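Side-chain contacts in allantoin racemase (Pseudomonas fluorescens, PDB 5LG5), which interconverts the two enantiomers of allantoin and probably also racemises other 5-monosubstituted hydantoins: residues Tyr110-Thr115 / Pro121-Arg126; Ser142-Leu147 / Pro153-Glu158; Glu158-Gln163 / Gly181-Leu186; Glu165-Glu170 / Glu174-Gly179. All blocks are in the same frame, centred on the assembly; numbering follows the deposited sequence.

Contact 1: residues Tyr110-Thr115 / Pro121-Arg126; sequences YSVVTT and PLIEDR
Ile123 CD1 meets the side chain of Thr114 tip to tip, 3.4 Å from Thr114 OG1. The same methyl lies 3.5 Å from Thr114 CB, a close approach for two carbons, and 3.8 Å from Thr114 CG2, so it sits against all three non-backbone atoms of the threonine. Two residues earlier on the same side of the strand, Val112 CG1 stands 4.3 Å from Ile123 CG2, a looser apolar pair. Both branches of the isoleucine are therefore used: the long one on Thr114, the short one on Val112. No hydrogen bond crosses between the segments. Thr114 OG1 lies opposite the backbone N (chi1 -173°), beside the carbonyl carbon, and is held from elsewhere: it donates to Gly179 O, is bonded to Thr119 OG1, and takes a weak bond from Thr115 OG1 (3.4 Å). These partners fix its rotation and satisfy a buried hydroxyl that also faces a methyl group. Farther out, Tyr76 packs on both Val112 and Ile123, and Val139 of the neighbouring strand touches Ile123. Helix 120-129 is covered on another side by Thr224 of the second subunit, which packs on Pro121 and Leu122. Strand 110-114, helix 120-129 and strand 136-141 make up a beta-alpha-beta unit, whose helix packs on its first strand through Ile123, with Leu127 and Val120 of the helix touching the strand as well.

Contact 2: residues Ser142-Leu147 / Pro153-Glu158; sequences SGMAVL and PVAAME
Met144 and Ala156 come within 6.4 Å of each other at their CA atoms, where the loop following strand 136-141 passes the first turns of helix 153-171. Nearly all of the meeting is done by one atom, the thioether sulfur. Met144 SD lies 3.6 Å from Ala156 CA and 3.7 Å from Ala155 O, which sets it against the helix backbone itself, next to the peptide joining the two alanines. Their methyl groups stand a little farther off, with Met144 SD at 4.4 Å from Ala155 CB and 4.3 Å from Ala156 CB. The methionine gets there by a bent chain: CG lies opposite the carbonyl carbon (chi1 -41°), and further turns at chi2 (-118°) and chi3 bring the sulfur onto the helix. Its CG also packs on Ala159, a turn farther along. The loop is shaped behind it by Ser142 OG, which accepts a weak hydrogen bond from Met144 N (3.4 Å) and is bonded to Thr114 O on the adjoining strand. Gly143, between them, has a positive phi that a side chain would tolerate poorly. Beyond the methionine, Glu148 OE1 receives Ala145 N, and Arg229 of the second subunit packs on Ala145. Between the segments there is neither hydrogen bond nor salt bridge, so the attraction is probably mostly dispersive, from a polarisable sulfur on a small-residue patch. The short alanine side chains probably allow the sulfur to come this close to the helix backbone.

Contact 3: residues Glu158-Gln163 / Gly181-Leu186; sequences EAIVRQ and GGMAGL
An apolar, buried contact joins Ile160, on helix 153-171, to Met183 and Leu186 in the loop between strand 175-179 and helix 187-194. Ile160 and Met183 reach toward each other tip to tip, with Ile160 CD1 at 3.7 Å from Met183 CE. The sulfur shares in it, Met183 SD lying 3.9 Å from the same Ile160 CD1. Met183 CG starts opposite its carbonyl carbon (chi1 -75°) and the chain then runs straight out, which carries CE across to the helix and on to the backbone of Val113 and Thr114. Leu186 CD2 adds a looser touch, 4.5 Å from Ile160 CD1. Met183 and Leu186 are the two ends of a type II beta turn, closed by Leu186 N to Met183 O at 3.1 Å, and Gly185 takes its positive-phi position; Asp200 OD2 accepts from Gly185 N. An alanine in place of Met183 would take away the thioether arm, and Ile160 CD1 would probably be left with little but the distant Leu186 methyl to meet across this interface. Only carbon and sulfur touch here, so shape and dispersion, not polar bonds, fit the turn to the helix.

Contact 4: residues Glu165-Glu170 / Glu174-Gly179; sequences ELAIRE and EVICLG
Ile176 meets Ala167 and Ile168 without any planar group between them; a flat group with a neighbour over its face is the guanidinium of Arg169, on another side of the helix. Glu170 CG lies over the centre of that face, 3.9 Å above the plane, while Arg169 NH2 makes a salt bridge to Glu170 OE2 at 2.8 Å. The glutamate thus folds under its neighbour and pairs with it at once. Glu170 OE1 has a further, long and weak ion pair with Arg140. The meeting with the strand is purely apolar. Ile176 CD1 stands 4.2 Å from Ala167 CB and 4.3 Å from Ile168 CG1, so a single methyl serves both helix residues. The CB of Ile176 does not aim at the helix, but the bend at chi2 (-67°) swings CD1 nearer to it. The backbones draw closest at Ile168 and Glu174, with CA atoms 6.2 Å apart, whereas Ala167 and Ile176 are 8.1 Å apart at CA. Val196 touches both isoleucines, and Ala167 also rests on Ser111 of the adjacent strand 110-114 and Ser138 of strand 136-141 beyond it. At the start of the strand segment, Glu174 turns its carboxylate elsewhere: OE1 accepts from His108 N, and OE2 is bonded to Thr224 OG1 of the fourth subunit. Charge is accordingly kept apart from the interface, with the Arg169 pair on the helix's exposed side and the buried Glu174 carboxylate supplied with partners, while between these two segments helix and strand meet through loose contacts of aliphatic carbons.

In the fold
Along the chain contact 1 comes first, then contact 2, while contact 4 falls within the span bridged by contact 3. Helix 153-171 serves contacts 2, 3 and 4 in successive turns, and contacts 2 and 3 share Glu158, with centres about 7 Å apart; the centres of contacts 2 and 4 are about 16 Å apart, and the two do not touch. Contacts 1 and 4 use neighbouring strands of one parallel sheet, 110-114 and 175-179, joined by a probable hydrogen bond from Cys177 N to Ser111 O. Helices 120-129 and 153-171 thus both pack on the second parallel sheet of the chain.

Contact 1: residues Tyr110-Thr115 / Pro121-Arg126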
# COMPACT_ATOMS: atom_id res chain seq x y z
N TYR E 110 12.46 6.66 -10.91
CA TYR E 110 13.64 7.48 -10.62
C TYR E 110 14.39 6.90 -9.43
O TYR E 110 13.81 6.20 -8.60
CB TYR E 110 13.27 8.95 -10.37
CG TYR E 110 12.54 9.17 -9.05
CD1 TYR E 110 11.16 9.13 -8.99
CD2 TYR E 110 13.24 9.40 -7.88
CE1 TYR E 110 10.49 9.30 -7.81
CE2 TYR E 110 12.57 9.59 -6.67
CZ TYR E 110 11.20 9.54 -6.66
OH TYR E 110 10.52 9.72 -5.48
N SER E 111 15.69 7.18 -9.34
CA SER E 111 16.45 6.84 -8.15
C SER E 111 17.13 8.08 -7.60
O SER E 111 17.46 9.01 -8.34
CB SER E 111 17.50 5.73 -8.41
OG SER E 111 16.90 4.45 -8.49
N VAL E 112 17.31 8.10 -6.30
CA VAL E 112 17.99 9.19 -5.66
C VAL E 112 19.37 8.72 -5.24
O VAL E 112 19.51 7.66 -4.64
CB VAL E 112 17.20 9.68 -4.43
CG1 VAL E 112 17.92 10.86 -3.77
CG2 VAL E 112 15.77 10.05 -4.83
N VAL E 113 20.39 9.50 -5.56
CA VAL E 113 21.72 9.19 -5.07
C VAL E 113 22.08 10.21 -4.01
O VAL E 113 22.14 11.40 -4.30
CB VAL E 113 22.80 9.20 -6.17
CG1 VAL E 113 24.16 8.99 -5.54
CG2 VAL E 113 22.50 8.15 -7.23
N THR E 114 22.28 9.76 -2.79
CA THR E 114 22.59 10.70 -1.72
C THR E 114 24.02 10.47 -1.25
O THR E 114 24.81 9.79 -1.92
CB THR E 114 21.56 10.62 -0.54
OG1 THR E 114 21.80 11.68 0.41
CG2 THR E 114 21.62 9.28 0.17
N THR E 115 24.32 11.06 -0.09
CA THR E 115 25.65 11.06 0.50
C THR E 115 25.89 9.83 1.36
O THR E 115 26.47 8.84 0.92
CB THR E 115 25.82 12.30 1.37
OG1 THR E 115 24.63 12.46 2.17
CG2 THR E 115 26.01 13.53 0.49
N PRO E 121 17.31 6.32 4.86
CA PRO E 121 15.94 6.15 5.36
C PRO E 121 15.22 7.48 5.60
O PRO E 121 13.99 7.52 5.49
CB PRO E 121 16.13 5.35 6.67
CG PRO E 121 17.57 5.53 7.04
CD PRO E 121 18.31 5.66 5.73
N LEU E 122 15.96 8.54 5.89
CA LEU E 122 15.36 9.86 6.06
C LEU E 122 14.73 10.31 4.73
O LEU E 122 13.61 10.83 4.69
CB LEU E 122 16.42 10.88 6.50
CG LEU E 122 17.11 10.81 7.89
CD1 LEU E 122 17.12 12.14 8.63
CD2 LEU E 122 16.60 9.69 8.76
N ILE E 123 15.47 10.14 3.64
CA ILE E 123 14.95 10.50 2.31
C ILE E 123 13.77 9.62 1.92
O ILE E 123 12.75 10.12 1.42
CB ILE E 123 16.07 10.42 1.26
CG1 ILE E 123 17.15 11.45 1.62
CG2 ILE E 123 15.52 10.63 -0.17
CD1 ILE E 123 18.46 11.25 0.89
N GLU E 124 13.89 8.32 2.16
CA GLU E 124 12.79 7.39 1.92
C GLU E 124 11.54 7.86 2.67
O GLU E 124 10.45 7.89 2.11
CB GLU E 124 13.19 5.97 2.34
CG GLU E 124 14.24 5.32 1.44
CD GLU E 124 14.76 4.03 2.01
OE1 GLU E 124 14.57 3.80 3.23
OE2 GLU E 124 15.38 3.25 1.24
N ASP E 125 11.70 8.23 3.94
CA ASP E 125 10.55 8.68 4.73
C ASP E 125 9.92 9.98 4.17
O ASP E 125 8.70 10.08 4.05
CB ASP E 125 10.92 8.84 6.21
CG ASP E 125 11.05 7.50 6.95
OD1 ASP E 125 11.57 7.51 8.09
OD2 ASP E 125 10.66 6.44 6.41
N ARG E 126 10.75 10.96 3.80
CA ARG E 126 10.22 12.22 3.24
C ARG E 126 9.48 12.03 1.91
O ARG E 126 8.47 12.70 1.65
CB ARG E 126 11.34 13.28 3.09
CG ARG E 126 11.95 13.78 4.42
CD ARG E 126 10.90 14.32 5.39
NE ARG E 126 10.28 15.57 4.93
CZ ARG E 126 9.31 16.22 5.58
NH1 ARG E 126 8.84 15.73 6.71
NH2 ARG E 126 8.82 17.36 5.10

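Contact 2: residues Ser142-Leu147 / Pro153-Glu158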
# COMPACT_ATOMS: atom_id res chain seq x y z
N SER E 142 26.17 7.38 -1.94
CA SER E 142 27.49 7.30 -2.55
C SER E 142 28.52 6.85 -1.51
O SER E 142 29.55 6.28 -1.87
CB SER E 142 27.86 8.66 -3.15
OG SER E 142 27.98 9.63 -2.14
N GLY E 143 28.28 7.15 -0.24
CA GLY E 143 29.19 6.78 0.83
C GLY E 143 30.16 7.90 1.17
O GLY E 143 31.11 7.72 1.94
N MET E 144 29.91 9.07 0.60
CA MET E 144 30.75 10.23 0.84
C MET E 144 29.96 11.27 1.60
O MET E 144 28.81 11.55 1.26
CB MET E 144 31.22 10.85 -0.48
CG MET E 144 31.62 9.85 -1.54
SD MET E 144 33.35 10.01 -1.99
CE MET E 144 34.13 9.35 -0.53
N ALA E 145 30.56 11.85 2.64
CA ALA E 145 29.88 12.90 3.41
C ALA E 145 29.67 14.14 2.55
O ALA E 145 30.37 14.34 1.55
CB ALA E 145 30.66 13.25 4.67
N VAL E 146 28.69 14.97 2.95
CA VAL E 146 28.36 16.19 2.22
C VAL E 146 29.58 17.07 1.94
O VAL E 146 29.78 17.51 0.81
CB VAL E 146 27.30 17.02 2.98
CG1 VAL E 146 27.04 18.33 2.26
CG2 VAL E 146 25.99 16.23 3.13
N LEU E 147 30.40 17.31 2.96
CA LEU E 147 31.53 18.23 2.80
C LEU E 147 32.63 17.63 1.93
O LEU E 147 33.44 18.36 1.36
CB LEU E 147 32.09 18.64 4.16
CG LEU E 147 31.12 19.34 5.11
CD1 LEU E 147 31.80 19.61 6.43
CD2 LEU E 147 30.63 20.64 4.49
N PRO E 153 36.44 16.01 -4.67
CA PRO E 153 35.41 16.01 -5.71
C PRO E 153 35.59 14.96 -6.80
O PRO E 153 34.60 14.57 -7.43
CB PRO E 153 35.50 17.42 -6.32
CG PRO E 153 36.89 17.87 -6.03
CD PRO E 153 37.34 17.18 -4.78
N VAL E 154 36.83 14.54 -7.06
CA VAL E 154 37.03 13.54 -8.08
C VAL E 154 36.47 12.23 -7.54
O VAL E 154 35.71 11.54 -8.22
CB VAL E 154 38.50 13.38 -8.51
CG1 VAL E 154 38.66 12.19 -9.46
CG2 VAL E 154 39.01 14.67 -9.17
N ALA E 155 36.84 11.91 -6.31
CA ALA E 155 36.36 10.69 -5.67
C ALA E 155 34.86 10.76 -5.44
O ALA E 155 34.15 9.76 -5.63
CB ALA E 155 37.08 10.47 -4.35
N ALA E 156 34.37 11.95 -5.07
CA ALA E 156 32.95 12.13 -4.82
C ALA E 156 32.12 11.87 -6.06
O ALA E 156 31.14 11.11 -6.02
CB ALA E 156 32.69 13.55 -4.31
N MET E 157 32.52 12.49 -7.17
CA MET E 157 31.82 12.35 -8.43
C MET E 157 31.78 10.88 -8.87
O MET E 157 30.74 10.37 -9.31
CB MET E 157 32.48 13.24 -9.47
CG MET E 157 32.01 13.02 -10.89
SD MET E 157 30.26 13.30 -11.21
CE MET E 157 30.12 15.03 -10.76
N GLU E 158 32.91 10.20 -8.75
CA GLU E 158 32.97 8.79 -9.10
C GLU E 158 32.05 7.92 -8.24
O GLU E 158 31.37 7.02 -8.76
CB GLU E 158 34.41 8.29 -9.03
CG GLU E 158 34.65 6.97 -9.73
CD GLU E 158 34.16 6.93 -11.17
OE1 GLU E 158 34.31 7.93 -11.91
OE2 GLU E 158 33.63 5.87 -11.58

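Contact 3: residues Glu158-Gln163 / Gly181-Leu186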
# COMPACT_ATOMS: atom_id res chain seq x y z
N GLU E 158 32.91 10.20 -8.75
CA GLU E 158 32.97 8.79 -9.10
C GLU E 158 32.05 7.92 -8.24
O GLU E 158 31.37 7.02 -8.76
CB GLU E 158 34.41 8.29 -9.03
CG GLU E 158 34.65 6.97 -9.73
CD GLU E 158 34.16 6.93 -11.17
OE1 GLU E 158 34.31 7.93 -11.91
OE2 GLU E 158 33.63 5.87 -11.58
N ALA E 159 32.02 8.17 -6.94
CA ALA E 159 31.16 7.40 -6.04
C ALA E 159 29.69 7.60 -6.38
O ALA E 159 28.89 6.66 -6.33
CB ALA E 159 31.43 7.78 -4.60
N ILE E 160 29.34 8.83 -6.73
CA ILE E 160 27.98 9.16 -7.12
C ILE E 160 27.66 8.44 -8.44
O ILE E 160 26.63 7.76 -8.55
CB ILE E 160 27.78 10.69 -7.29
CG1 ILE E 160 27.98 11.42 -5.96
CG2 ILE E 160 26.42 11.01 -7.89
CD1 ILE E 160 27.97 12.94 -6.10
N VAL E 161 28.56 8.55 -9.42
CA VAL E 161 28.35 7.88 -10.71
C VAL E 161 28.16 6.38 -10.53
O VAL E 161 27.26 5.81 -11.16
CB VAL E 161 29.49 8.19 -11.75
CG1 VAL E 161 29.42 7.27 -12.97
CG2 VAL E 161 29.46 9.66 -12.17
N ARG E 162 28.95 5.75 -9.66
CA ARG E 162 28.80 4.31 -9.45
C ARG E 162 27.41 3.95 -8.94
O ARG E 162 26.82 2.97 -9.40
CB ARG E 162 29.87 3.70 -8.53
CG ARG E 162 29.60 2.18 -8.31
CD ARG E 162 30.68 1.37 -7.57
NE ARG E 162 30.91 1.77 -6.18
CZ ARG E 162 31.91 2.57 -5.80
NH1 ARG E 162 32.77 3.02 -6.70
NH2 ARG E 162 32.05 2.90 -4.52
N GLN E 163 26.90 4.72 -7.98
CA GLN E 163 25.56 4.45 -7.45
C GLN E 163 24.49 4.67 -8.51
O GLN E 163 23.54 3.91 -8.62
CB GLN E 163 25.26 5.30 -6.21
CG GLN E 163 26.13 4.94 -5.02
CD GLN E 163 26.08 3.45 -4.74
OE1 GLN E 163 25.01 2.83 -4.79
NE2 GLN E 163 27.24 2.87 -4.47
N GLY E 181 21.85 18.84 -1.46
CA GLY E 181 21.91 20.22 -1.90
C GLY E 181 23.29 20.61 -2.40
O GLY E 181 23.43 21.38 -3.36
N GLY E 182 24.32 20.08 -1.74
CA GLY E 182 25.69 20.33 -2.13
C GLY E 182 26.10 19.62 -3.41
O GLY E 182 27.23 19.76 -3.88
N MET E 183 25.17 18.84 -3.98
CA MET E 183 25.43 18.22 -5.27
C MET E 183 24.96 19.13 -6.42
O MET E 183 25.12 18.78 -7.59
CB MET E 183 24.73 16.87 -5.37
CG MET E 183 25.42 15.76 -4.58
SD MET E 183 24.49 14.23 -4.80
CE MET E 183 25.27 13.16 -3.58
N ALA E 184 24.38 20.27 -6.08
CA ALA E 184 23.86 21.19 -7.10
C ALA E 184 24.86 21.42 -8.23
O ALA E 184 26.04 21.65 -7.97
CB ALA E 184 23.45 22.52 -6.47
N GLY E 185 24.39 21.27 -9.47
CA GLY E 185 25.17 21.58 -10.66
C GLY E 185 25.93 20.41 -11.23
O GLY E 185 26.54 20.50 -12.30
N LEU E 186 25.83 19.27 -10.56
CA LEU E 186 26.67 18.13 -10.87
C LEU E 186 25.94 17.19 -11.85
O LEU E 186 26.49 16.16 -12.27
CB LEU E 186 27.05 17.40 -9.58
CG LEU E 186 28.49 17.49 -9.07
CD1 LEU E 186 29.10 18.87 -9.31
CD2 LEU E 186 28.57 17.12 -7.60

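Contact 4: residues Glu165-Glu170 / Glu174-Gly179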
# COMPACT_ATOMS: atom_id res chain seq x y z
N GLU E 165 24.92 4.30 -11.71
CA GLU E 165 25.02 3.17 -12.63
C GLU E 165 24.33 1.94 -12.06
O GLU E 165 23.64 1.21 -12.77
CB GLU E 165 26.49 2.89 -12.97
CG GLU E 165 27.09 3.96 -13.86
CD GLU E 165 28.57 3.77 -14.13
OE1 GLU E 165 29.25 3.10 -13.31
OE2 GLU E 165 29.06 4.33 -15.14
N LEU E 166 24.49 1.72 -10.75
CA LEU E 166 23.85 0.59 -10.10
C LEU E 166 22.34 0.77 -10.07
O LEU E 166 21.58 -0.19 -10.28
CB LEU E 166 24.40 0.42 -8.68
CG LEU E 166 25.85 -0.04 -8.54
CD1 LEU E 166 26.30 0.01 -7.08
CD2 LEU E 166 26.00 -1.47 -9.08
N ALA E 167 21.90 1.99 -9.82
CA ALA E 167 20.48 2.30 -9.79
C ALA E 167 19.84 1.98 -11.14
O ALA E 167 18.77 1.36 -11.20
CB ALA E 167 20.28 3.76 -9.41
N ILE E 168 20.50 2.39 -12.21
CA ILE E 168 19.99 2.12 -13.56
C ILE E 168 19.97 0.63 -13.85
O ILE E 168 18.93 0.06 -14.23
CB ILE E 168 20.87 2.85 -14.61
CG1 ILE E 168 20.77 4.36 -14.41
CG2 ILE E 168 20.49 2.44 -16.03
CD1 ILE E 168 21.93 5.14 -15.02
N ARG E 169 21.11 -0.02 -13.63
CA ARG E 169 21.27 -1.43 -13.98
C ARG E 169 20.45 -2.36 -13.09
O ARG E 169 19.68 -3.19 -13.59
CB ARG E 169 22.75 -1.81 -13.91
CG ARG E 169 23.03 -3.28 -14.12
CD ARG E 169 24.52 -3.54 -14.31
NE ARG E 169 25.16 -3.89 -13.05
CZ ARG E 169 25.05 -5.07 -12.44
NH1 ARG E 169 24.29 -6.04 -12.95
NH2 ARG E 169 25.68 -5.27 -11.29
N GLU E 170 20.61 -2.22 -11.78
CA GLU E 170 19.97 -3.12 -10.83
C GLU E 170 18.57 -2.70 -10.40
O GLU E 170 17.69 -3.54 -10.24
CB GLU E 170 20.88 -3.31 -9.62
CG GLU E 170 22.23 -3.91 -9.99
CD GLU E 170 23.12 -4.09 -8.80
OE1 GLU E 170 22.75 -3.60 -7.70
OE2 GLU E 170 24.19 -4.73 -8.95
N GLU E 174 15.33 5.16 -14.35
CA GLU E 174 15.41 5.71 -15.69
C GLU E 174 15.84 7.15 -15.61
O GLU E 174 16.23 7.76 -16.60
CB GLU E 174 14.06 5.58 -16.38
CG GLU E 174 13.60 4.13 -16.43
CD GLU E 174 12.36 3.95 -17.23
OE1 GLU E 174 11.82 4.96 -17.74
OE2 GLU E 174 11.92 2.78 -17.37
N VAL E 175 15.76 7.69 -14.40
CA VAL E 175 16.18 9.05 -14.12
C VAL E 175 16.92 9.08 -12.80
O VAL E 175 16.58 8.33 -11.87
CB VAL E 175 14.96 10.02 -14.05
CG1 VAL E 175 15.42 11.46 -13.79
CG2 VAL E 175 14.14 9.94 -15.34
N ILE E 176 17.95 9.92 -12.72
CA ILE E 176 18.68 10.06 -11.48
C ILE E 176 18.36 11.41 -10.86
O ILE E 176 18.36 12.42 -11.55
CB ILE E 176 20.19 9.97 -11.70
CG1 ILE E 176 20.55 8.63 -12.34
CG2 ILE E 176 20.90 10.16 -10.39
CD1 ILE E 176 20.30 7.41 -11.44
N CYS E 177 18.06 11.41 -9.56
CA CYS E 177 17.96 12.65 -8.80
C CYS E 177 19.17 12.83 -7.91
O CYS E 177 19.57 11.89 -7.22
CB CYS E 177 16.69 12.66 -7.93
SG CYS E 177 15.13 12.61 -8.83
N LEU E 178 19.77 14.01 -7.95
CA LEU E 178 20.80 14.37 -6.98
C LEU E 178 20.17 14.39 -5.60
O LEU E 178 19.10 14.97 -5.41
CB LEU E 178 21.39 15.73 -7.31
CG LEU E 178 22.01 15.77 -8.71
CD1 LEU E 178 22.75 17.08 -8.95
CD2 LEU E 178 22.94 14.58 -8.91
N GLY E 179 20.82 13.76 -4.62
CA GLY E 179 20.20 13.58 -3.32
C GLY E 179 20.93 14.34 -2.24
O GLY E 179 21.03 13.88 -1.09